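Local coordinates for acetyl-CoA hydrolase/transferase family protein (Porphyromonas gingivalis, PDB 2NVV), which probably transfers coenzyme A between acetate and another carboxylic acid, or hydrolyses acetyl-CoA, as a zinc-binding member of the acetyl-CoA hydrolase/transferase family, at residues 22-30 and 139-148; 152-163 and 205-216. All blocks are in the same frame, centred on the assembly; numbering follows the deposited sequence.

Contact 1: residues 22-30 and 139-148; sequences GFSGFTPAG and TTGVGILPTI
Gly25 and Gly141 bring the two backbones to their closest approach, 4.1 Å between their CA atoms, where the loop that follows strand 20-23 passes the glycine-rich turn leading into helix 145-151. Backbone meets backbone here largely through carbon donors. Gly25 CA lies 3.4 Å from Gly141 O with an angle of 161° at the hydrogen, and two bent CA-H...O contacts go with it, from Gly143 CA to Gly25 O and from Gly141 CA to Ala29 O. The same Ala29 O takes the backbone N-H of Phe26 at 2.9 Å, which closes the loop at residues 26-29. On the other segment a type II' turn over Val142 to Leu145 delivers the chain to the helix, with Ile144 as N-cap residue.

At the strand end, Ile148 lays its CD1 against the backbone of Phe23, 3.4 Å from Phe23 O, while its CG2 faces Gly22 CA. With chi1 at 54°, CG1 stands between the backbone N and the carbonyl carbon and carries CD1 to that spot. Leu145 contributes one branch, CD1, which rests on CB of Ser24. The hydroxyl of Ser24 turns to its own loop instead, giving its proton to Gly30 O at 2.7 Å; Glu126 N is a further partner. Thr140 OG1 abuts the methyl of Ala29 at 3.2 Å, and Thr139 OG1, hydrogen-bonded to Glu126, lies beside Gly30 CA. Phe26 touches Gly143 with CB and CD1, its ring leading on toward Glu284, the predicted site of the glutamyl-CoA thioester.

The junction is buried and built mostly from close backbone packing at glycines, with CA-H...O contacts, and Phe26 lies beside the predicted active-site glutamate, consistent with this loop lining the site.

Contact 2: residues 152-163 and 205-216; sequences ADRIIVELNDKH and KIVGVVRTSEPN
Asn160 OD1 is gripped by two backbone N-H groups, which reach it from opposite faces of the amide plane. Glu214 N comes from the other segment at 2.8 Å and nearly straight, 168° at the hydrogen; Lys162 N comes from two residues on, making an Asx turn. The amide nitrogen answers with a bond from ND2 to Glu214 O, 3.2 Å long and on a lone pair in the carbonyl plane, so both ends of the amide clasp the backbone of one residue. CG stands anti to the backbone N (chi1 -156°), which carries the amide across to Glu214, and Glu126 takes a further bond from ND2. Just beyond, Lys162 NZ reaches Ser213 OG at 2.9 Å.

Behind this clasp, strands 154-160 and 206-212 run parallel, 24° apart in direction. Val157 O accepts from Val210 N at 2.8 Å, Leu159 N gives to Val210 O, and Leu159 O receives Thr212 N almost straight. On one face Ile206 hooks CD1 against CB of Ile155 and sets CG2 on CG2 of Val157, with Val209 between Val157 and Leu159. The other face carries Ile156, Glu158 and Val210: the Thr212 and Glu158 side chains cross at about a right angle, with Thr212 CG2 3.3 Å from Glu158 CG. The Glu158 carboxylate goes on to Lys33 N, while helix 8-12 covers Ile156 and Val210 through Ala11. Strand 206-212 is the last of the seven in this chain's parallel sheet, an open alpha/beta arrangement consistent with the Rossmann-like fold of this family's N-terminal domain.

How the contacts relate
Both contacts reach the seven-stranded parallel sheet of the N-terminal family region, their centres about 12 Å apart. Contact 1 closes before contact 2 opens: the chain passes from residues 139-148 through helix 145-151 directly into strand 154-160. Across the sheet, strand 122-127 lies between strand 20-23 of contact 1 and strand 154-160 of contact 2, and strand 206-212 is outermost within this chain. The two meet where His163 packs on the methyls of Thr139 and Thr140, and Glu126 bonds to both Thr139 and Asn160. Contact 1 sits near the predicted catalytic glutamate, whereas contact 2 lies away from the annotated sites.

Contact 1: residues 22-30 and 139-148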
loop_
_atom_site.group_PDB
_atom_site.type_symbol
_atom_site.label_atom_id
_atom_site.label_comp_id
_atom_site.label_asym_id
_atom_site.label_seq_id
_atom_site.Cartn_x
_atom_site.Cartn_y
_atom_site.Cartn_z
ATOM N N GLY A 22 -9.097 13.220 21.550
ATOM C CA GLY A 22 -7.990 12.364 21.168
ATOM C C GLY A 22 -7.433 11.785 22.448
ATOM O O GLY A 22 -7.282 12.500 23.436
ATOM N N PHE A 23 -7.144 10.488 22.446
ATOM C CA PHE A 23 -6.605 9.829 23.627
ATOM C C PHE A 23 -5.174 9.349 23.393
ATOM O O PHE A 23 -4.806 8.972 22.291
ATOM C CB PHE A 23 -7.498 8.649 24.010
ATOM C CG PHE A 23 -8.967 8.989 24.058
ATOM C CD1 PHE A 23 -9.727 9.019 22.890
ATOM C CD2 PHE A 23 -9.598 9.261 25.266
ATOM C CE1 PHE A 23 -11.093 9.311 22.926
ATOM C CE2 PHE A 23 -10.958 9.551 25.307
ATOM C CZ PHE A 23 -11.704 9.575 24.133
ATOM N N SER A 24 -4.369 9.366 24.442
ATOM C CA SER A 24 -2.976 8.932 24.355
ATOM C C SER A 24 -2.869 7.410 24.376
ATOM O O SER A 24 -3.870 6.704 24.537
ATOM C CB SER A 24 -2.178 9.495 25.531
ATOM O OG SER A 24 -2.612 8.918 26.757
ATOM N N GLY A 25 -1.651 6.908 24.202
ATOM C CA GLY A 25 -1.434 5.470 24.230
ATOM C C GLY A 25 -1.595 4.707 22.931
ATOM O O GLY A 25 -2.015 5.248 21.918
ATOM N N PHE A 26 -1.231 3.431 22.977
ATOM C CA PHE A 26 -1.342 2.534 21.833
ATOM C C PHE A 26 -1.658 1.194 22.482
ATOM O O PHE A 26 -0.810 0.625 23.163
ATOM C CB PHE A 26 -0.018 2.469 21.088
ATOM C CG PHE A 26 -0.121 1.843 19.731
ATOM C CD1 PHE A 26 -0.719 2.529 18.683
ATOM C CD2 PHE A 26 0.397 0.577 19.503
ATOM C CE1 PHE A 26 -0.794 1.959 17.416
ATOM C CE2 PHE A 26 0.332 -0.010 18.252
ATOM C CZ PHE A 26 -0.262 0.676 17.199
ATOM N N THR A 27 -2.873 0.704 22.250
ATOM C CA THR A 27 -3.394 -0.512 22.865
ATOM C C THR A 27 -3.671 0.023 24.263
ATOM O O THR A 27 -3.264 1.138 24.577
ATOM C CB THR A 27 -2.365 -1.680 22.972
ATOM O OG1 THR A 27 -1.514 -1.480 24.107
ATOM C CG2 THR A 27 -1.531 -1.792 21.711
ATOM N N PRO A 28 -4.365 -0.743 25.120
ATOM C CA PRO A 28 -4.634 -0.237 26.470
ATOM C C PRO A 28 -3.447 0.522 27.063
ATOM O O PRO A 28 -3.624 1.537 27.736
ATOM C CB PRO A 28 -4.957 -1.503 27.248
ATOM C CG PRO A 28 -5.682 -2.301 26.247
ATOM C CD PRO A 28 -4.836 -2.132 24.986
ATOM N N ALA A 29 -2.241 0.031 26.802
ATOM C CA ALA A 29 -1.018 0.660 27.308
ATOM C C ALA A 29 -0.902 2.149 26.930
ATOM O O ALA A 29 -1.012 2.510 25.750
ATOM C CB ALA A 29 0.210 -0.107 26.798
ATOM N N GLY A 30 -0.683 2.999 27.936
ATOM C CA GLY A 30 -0.539 4.431 27.705
ATOM C C GLY A 30 -1.831 5.219 27.578
ATOM O O GLY A 30 -1.805 6.409 27.298
ATOM N N THR A 139 3.534 7.023 29.205
ATOM C CA THR A 139 3.770 5.812 29.957
ATOM C C THR A 139 4.228 4.700 29.031
ATOM O O THR A 139 5.319 4.768 28.470
ATOM C CB THR A 139 2.528 5.359 30.748
ATOM O OG1 THR A 139 1.390 5.324 29.886
ATOM C CG2 THR A 139 2.264 6.303 31.896
ATOM N N THR A 140 3.392 3.689 28.840
ATOM C CA THR A 140 3.780 2.546 28.019
ATOM C C THR A 140 3.311 2.496 26.560
ATOM O O THR A 140 3.590 1.523 25.864
ATOM C CB THR A 140 3.363 1.243 28.734
ATOM O OG1 THR A 140 1.977 1.319 29.099
ATOM C CG2 THR A 140 4.208 1.039 29.989
ATOM N N GLY A 141 2.614 3.533 26.100
ATOM C CA GLY A 141 2.141 3.557 24.727
ATOM C C GLY A 141 2.186 4.968 24.193
ATOM O O GLY A 141 1.821 5.885 24.910
ATOM N N VAL A 142 2.623 5.163 22.950
ATOM C CA VAL A 142 2.702 6.515 22.387
ATOM C C VAL A 142 1.554 6.885 21.449
ATOM O O VAL A 142 0.899 7.899 21.643
ATOM C CB VAL A 142 4.042 6.742 21.645
ATOM C CG1 VAL A 142 4.148 8.210 21.206
ATOM C CG2 VAL A 142 5.214 6.385 22.569
ATOM N N GLY A 143 1.319 6.072 20.428
ATOM C CA GLY A 143 0.240 6.338 19.495
ATOM C C GLY A 143 0.363 7.650 18.747
ATOM O O GLY A 143 1.331 7.871 18.016
ATOM N N ILE A 144 -0.634 8.516 18.921
ATOM C CA ILE A 144 -0.651 9.822 18.270
ATOM C C ILE A 144 -0.533 10.941 19.299
ATOM O O ILE A 144 -0.967 12.057 19.059
ATOM C CB ILE A 144 -1.955 10.031 17.457
ATOM C CG1 ILE A 144 -3.164 10.068 18.397
ATOM C CG2 ILE A 144 -2.105 8.914 16.443
ATOM C CD1 ILE A 144 -4.494 10.248 17.695
ATOM N N LEU A 145 0.071 10.626 20.436
ATOM C CA LEU A 145 0.256 11.571 21.523
ATOM C C LEU A 145 0.719 12.963 21.119
ATOM O O LEU A 145 0.007 13.942 21.332
ATOM C CB LEU A 145 1.244 10.997 22.541
ATOM C CG LEU A 145 1.689 11.919 23.688
ATOM C CD1 LEU A 145 0.633 11.960 24.775
ATOM C CD2 LEU A 145 2.990 11.413 24.270
ATOM N N PRO A 146 1.925 13.079 20.535
ATOM C CA PRO A 146 2.387 14.416 20.151
ATOM C C PRO A 146 1.441 15.227 19.277
ATOM O O PRO A 146 1.364 16.449 19.410
ATOM C CB PRO A 146 3.740 14.142 19.483
ATOM C CG PRO A 146 3.650 12.714 19.033
ATOM C CD PRO A 146 2.915 12.053 20.161
ATOM N N THR A 147 0.705 14.558 18.401
ATOM C CA THR A 147 -0.207 15.264 17.525
ATOM C C THR A 147 -1.466 15.740 18.248
ATOM O O THR A 147 -1.903 16.869 18.028
ATOM C CB THR A 147 -0.596 14.391 16.323
ATOM O OG1 THR A 147 0.597 13.953 15.659
ATOM C CG2 THR A 147 -1.467 15.179 15.339
ATOM N N ILE A 148 -2.047 14.903 19.106
ATOM C CA ILE A 148 -3.254 15.315 19.814
ATOM C C ILE A 148 -2.960 16.423 20.831
ATOM O O ILE A 148 -3.805 17.277 21.088
ATOM C CB ILE A 148 -3.971 14.110 20.529
ATOM C CG1 ILE A 148 -3.014 13.369 21.450
ATOM C CG2 ILE A 148 -4.532 13.156 19.497
ATOM C CD1 ILE A 148 -3.652 12.196 22.151
#

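Contact 2: residues 152-163 and 205-216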
loop_
_atom_site.group_PDB
_atom_site.type_symbol
_atom_site.label_atom_id
_atom_site.label_comp_id
_atom_site.label_asym_id
_atom_site.label_seq_id
_atom_site.Cartn_x
_atom_site.Cartn_y
_atom_site.Cartn_z
ATOM N N ALA A 152 -4.970 19.840 20.157
ATOM C CA ALA A 152 -6.058 20.028 21.127
ATOM C C ALA A 152 -6.145 21.414 21.730
ATOM O O ALA A 152 -5.131 22.059 21.966
ATOM C CB ALA A 152 -5.950 18.996 22.246
ATOM N N ASP A 153 -7.373 21.863 21.982
ATOM C CA ASP A 153 -7.622 23.161 22.592
ATOM C C ASP A 153 -7.263 23.085 24.080
ATOM O O ASP A 153 -6.718 24.031 24.655
ATOM C CB ASP A 153 -9.096 23.530 22.455
ATOM C CG ASP A 153 -9.457 24.017 21.069
ATOM O OD1 ASP A 153 -10.670 24.053 20.761
ATOM O OD2 ASP A 153 -8.542 24.380 20.295
ATOM N N ARG A 154 -7.588 21.957 24.702
ATOM C CA ARG A 154 -7.288 21.755 26.114
ATOM C C ARG A 154 -6.868 20.315 26.367
ATOM O O ARG A 154 -7.295 19.396 25.662
ATOM C CB ARG A 154 -8.495 22.130 26.977
ATOM C CG ARG A 154 -9.808 21.623 26.441
ATOM C CD ARG A 154 -10.999 22.192 27.208
ATOM N NE ARG A 154 -12.255 21.616 26.724
ATOM C CZ ARG A 154 -12.772 21.860 25.529
ATOM N NH1 ARG A 154 -12.144 22.678 24.699
ATOM N NH2 ARG A 154 -13.895 21.268 25.146
ATOM N N ILE A 155 -6.012 20.129 27.371
ATOM C CA ILE A 155 -5.492 18.810 27.712
ATOM C C ILE A 155 -5.841 18.376 29.119
ATOM O O ILE A 155 -5.705 19.146 30.065
ATOM C CB ILE A 155 -3.961 18.773 27.569
ATOM C CG1 ILE A 155 -3.570 19.102 26.126
ATOM C CG2 ILE A 155 -3.426 17.410 27.985
ATOM C CD1 ILE A 155 -2.086 19.245 25.909
ATOM N N ILE A 156 -6.299 17.132 29.248
ATOM C CA ILE A 156 -6.639 16.560 30.544
ATOM C C ILE A 156 -5.608 15.480 30.839
ATOM O O ILE A 156 -5.590 14.439 30.189
ATOM C CB ILE A 156 -8.044 15.916 30.540
ATOM C CG1 ILE A 156 -9.114 16.992 30.314
ATOM C CG2 ILE A 156 -8.273 15.181 31.850
ATOM C CD1 ILE A 156 -10.529 16.441 30.241
ATOM N N VAL A 157 -4.745 15.737 31.813
ATOM C CA VAL A 157 -3.699 14.787 32.187
ATOM C C VAL A 157 -4.077 13.840 33.332
ATOM O O VAL A 157 -4.778 14.210 34.275
ATOM C CB VAL A 157 -2.404 15.521 32.581
ATOM C CG1 VAL A 157 -1.304 14.508 32.882
ATOM C CG2 VAL A 157 -1.996 16.481 31.467
ATOM N N GLU A 158 -3.581 12.615 33.236
ATOM C CA GLU A 158 -3.835 11.571 34.215
ATOM C C GLU A 158 -2.463 11.074 34.691
ATOM O O GLU A 158 -1.765 10.392 33.953
ATOM C CB GLU A 158 -4.611 10.459 33.520
ATOM C CG GLU A 158 -5.447 9.581 34.406
ATOM C CD GLU A 158 -6.436 8.739 33.610
ATOM O OE1 GLU A 158 -7.491 9.266 33.183
ATOM O OE2 GLU A 158 -6.144 7.548 33.398
ATOM N N LEU A 159 -2.084 11.434 35.918
ATOM C CA LEU A 159 -0.785 11.063 36.494
ATOM C C LEU A 159 -0.825 9.708 37.205
ATOM O O LEU A 159 -1.255 9.619 38.360
ATOM C CB LEU A 159 -0.346 12.130 37.492
ATOM C CG LEU A 159 1.110 12.604 37.533
ATOM C CD1 LEU A 159 1.339 13.315 38.849
ATOM C CD2 LEU A 159 2.076 11.456 37.402
ATOM N N ASN A 160 -0.348 8.666 36.527
ATOM C CA ASN A 160 -0.360 7.312 37.079
ATOM C C ASN A 160 0.779 6.994 38.053
ATOM O O ASN A 160 1.951 7.133 37.732
ATOM C CB ASN A 160 -0.341 6.294 35.941
ATOM C CG ASN A 160 -0.911 4.960 36.350
ATOM O OD1 ASN A 160 -0.799 4.555 37.503
ATOM N ND2 ASN A 160 -1.521 4.259 35.403
ATOM N N ASP A 161 0.404 6.546 39.243
ATOM C CA ASP A 161 1.333 6.160 40.307
ATOM C C ASP A 161 2.303 5.051 39.894
ATOM O O ASP A 161 3.485 5.096 40.199
ATOM C CB ASP A 161 0.540 5.633 41.505
ATOM C CG ASP A 161 0.520 6.592 42.653
ATOM O OD1 ASP A 161 1.617 6.915 43.151
ATOM O OD2 ASP A 161 -0.581 7.023 43.059
ATOM N N LYS A 162 1.766 4.050 39.208
ATOM C CA LYS A 162 2.509 2.875 38.788
ATOM C C LYS A 162 3.627 3.024 37.762
ATOM O O LYS A 162 4.417 2.096 37.568
ATOM C CB LYS A 162 1.513 1.822 38.308
ATOM C CG LYS A 162 0.514 1.398 39.383
ATOM C CD LYS A 162 1.220 1.127 40.709
ATOM C CE LYS A 162 0.447 0.162 41.585
ATOM N NZ LYS A 162 -0.947 0.613 41.811
ATOM N N HIS A 163 3.710 4.170 37.101
ATOM C CA HIS A 163 4.762 4.357 36.112
ATOM C C HIS A 163 5.730 5.438 36.562
ATOM O O HIS A 163 5.375 6.617 36.626
ATOM C CB HIS A 163 4.158 4.692 34.753
ATOM C CG HIS A 163 3.273 3.611 34.212
ATOM N ND1 HIS A 163 1.920 3.543 34.478
ATOM C CD2 HIS A 163 3.555 2.535 33.442
ATOM C CE1 HIS A 163 1.409 2.475 33.893
ATOM N NE2 HIS A 163 2.381 1.845 33.258
ATOM N N LYS A 205 -2.704 25.022 28.530
ATOM C CA LYS A 205 -3.666 24.123 27.895
ATOM C C LYS A 205 -4.107 22.989 28.814
ATOM O O LYS A 205 -5.114 22.336 28.537
ATOM C CB LYS A 205 -3.071 23.513 26.630
ATOM C CG LYS A 205 -2.696 24.518 25.580
ATOM C CD LYS A 205 -2.109 23.838 24.347
ATOM C CE LYS A 205 -3.124 22.941 23.657
ATOM N NZ LYS A 205 -2.562 22.332 22.416
ATOM N N ILE A 206 -3.349 22.741 29.886
ATOM C CA ILE A 206 -3.682 21.675 30.835
ATOM C C ILE A 206 -4.814 22.141 31.756
ATOM O O ILE A 206 -4.578 22.872 32.716
ATOM C CB ILE A 206 -2.479 21.303 31.734
ATOM C CG1 ILE A 206 -1.191 21.209 30.914
ATOM C CG2 ILE A 206 -2.747 19.985 32.426
ATOM C CD1 ILE A 206 -1.201 20.147 29.856
ATOM N N VAL A 207 -6.043 21.722 31.475
ATOM C CA VAL A 207 -7.160 22.129 32.308
ATOM C C VAL A 207 -7.161 21.425 33.655
ATOM O O VAL A 207 -7.896 21.814 34.561
ATOM C CB VAL A 207 -8.501 21.878 31.613
ATOM C CG1 VAL A 207 -8.591 22.738 30.370
ATOM C CG2 VAL A 207 -8.648 20.404 31.263
ATOM N N GLY A 208 -6.331 20.394 33.794
ATOM C CA GLY A 208 -6.262 19.672 35.055
ATOM C C GLY A 208 -5.448 18.390 35.039
ATOM O O GLY A 208 -5.249 17.768 33.986
ATOM N N VAL A 209 -4.974 17.999 36.221
ATOM C CA VAL A 209 -4.188 16.778 36.392
ATOM C C VAL A 209 -4.862 15.873 37.411
ATOM O O VAL A 209 -4.988 16.228 38.584
ATOM C CB VAL A 209 -2.752 17.069 36.888
ATOM C CG1 VAL A 209 -1.992 15.760 37.052
ATOM C CG2 VAL A 209 -2.020 17.983 35.899
ATOM N N VAL A 210 -5.301 14.705 36.956
ATOM C CA VAL A 210 -5.971 13.739 37.824
ATOM C C VAL A 210 -4.968 12.677 38.250
ATOM O O VAL A 210 -4.343 12.027 37.407
ATOM C CB VAL A 210 -7.142 13.034 37.086
ATOM C CG1 VAL A 210 -7.907 12.151 38.051
ATOM C CG2 VAL A 210 -8.067 14.062 36.449
ATOM N N ARG A 211 -4.802 12.499 39.554
ATOM C CA ARG A 211 -3.864 11.505 40.042
ATOM C C ARG A 211 -4.511 10.138 40.037
ATOM O O ARG A 211 -5.644 9.974 40.487
ATOM C CB ARG A 211 -3.408 11.837 41.464
ATOM C CG ARG A 211 -2.591 13.102 41.600
ATOM C CD ARG A 211 -1.868 13.121 42.942
ATOM N NE ARG A 211 -1.140 14.366 43.191
ATOM C CZ ARG A 211 -1.701 15.489 43.633
ATOM N NH1 ARG A 211 -3.011 15.539 43.880
ATOM N NH2 ARG A 211 -0.950 16.565 43.834
ATOM N N THR A 212 -3.793 9.149 39.523
ATOM C CA THR A 212 -4.313 7.789 39.486
ATOM C C THR A 212 -3.226 6.813 39.904
ATOM O O THR A 212 -2.065 7.180 40.056
ATOM C CB THR A 212 -4.787 7.383 38.065
ATOM O OG1 THR A 212 -3.652 7.230 37.206
ATOM C CG2 THR A 212 -5.719 8.448 37.486
ATOM N N SER A 213 -3.624 5.567 40.104
ATOM C CA SER A 213 -2.692 4.514 40.466
ATOM C C SER A 213 -3.294 3.289 39.824
ATOM O O SER A 213 -4.094 2.589 40.426
ATOM C CB SER A 213 -2.616 4.349 41.980
ATOM O OG SER A 213 -1.582 3.447 42.327
ATOM N N GLU A 214 -2.934 3.051 38.576
ATOM C CA GLU A 214 -3.478 1.922 37.839
ATOM C C GLU A 214 -2.382 0.967 37.383
ATOM O O GLU A 214 -1.524 1.316 36.570
ATOM C CB GLU A 214 -4.277 2.429 36.628
ATOM C CG GLU A 214 -5.371 3.426 36.988
ATOM C CD GLU A 214 -6.502 2.792 37.774
ATOM O OE1 GLU A 214 -7.234 3.528 38.468
ATOM O OE2 GLU A 214 -6.670 1.557 37.689
ATOM N N PRO A 215 -2.397 -0.262 37.915
ATOM C CA PRO A 215 -1.403 -1.274 37.561
ATOM C C PRO A 215 -1.754 -1.971 36.254
ATOM O O PRO A 215 -2.880 -1.890 35.799
ATOM C CB PRO A 215 -1.459 -2.226 38.748
ATOM C CG PRO A 215 -2.923 -2.222 39.073
ATOM C CD PRO A 215 -3.271 -0.745 39.003
ATOM N N ASN A 216 -0.769 -2.643 35.660
ATOM C CA ASN A 216 -0.958 -3.388 34.416
ATOM C C ASN A 216 -1.761 -4.633 34.755
ATOM O O ASN A 216 -1.688 -5.127 35.891
ATOM C CB ASN A 216 0.395 -3.829 33.838
ATOM C CG ASN A 216 1.028 -2.782 32.940
ATOM O OD1 ASN A 216 1.119 -1.602 33.289
ATOM N ND2 ASN A 216 1.488 -3.217 31.772
#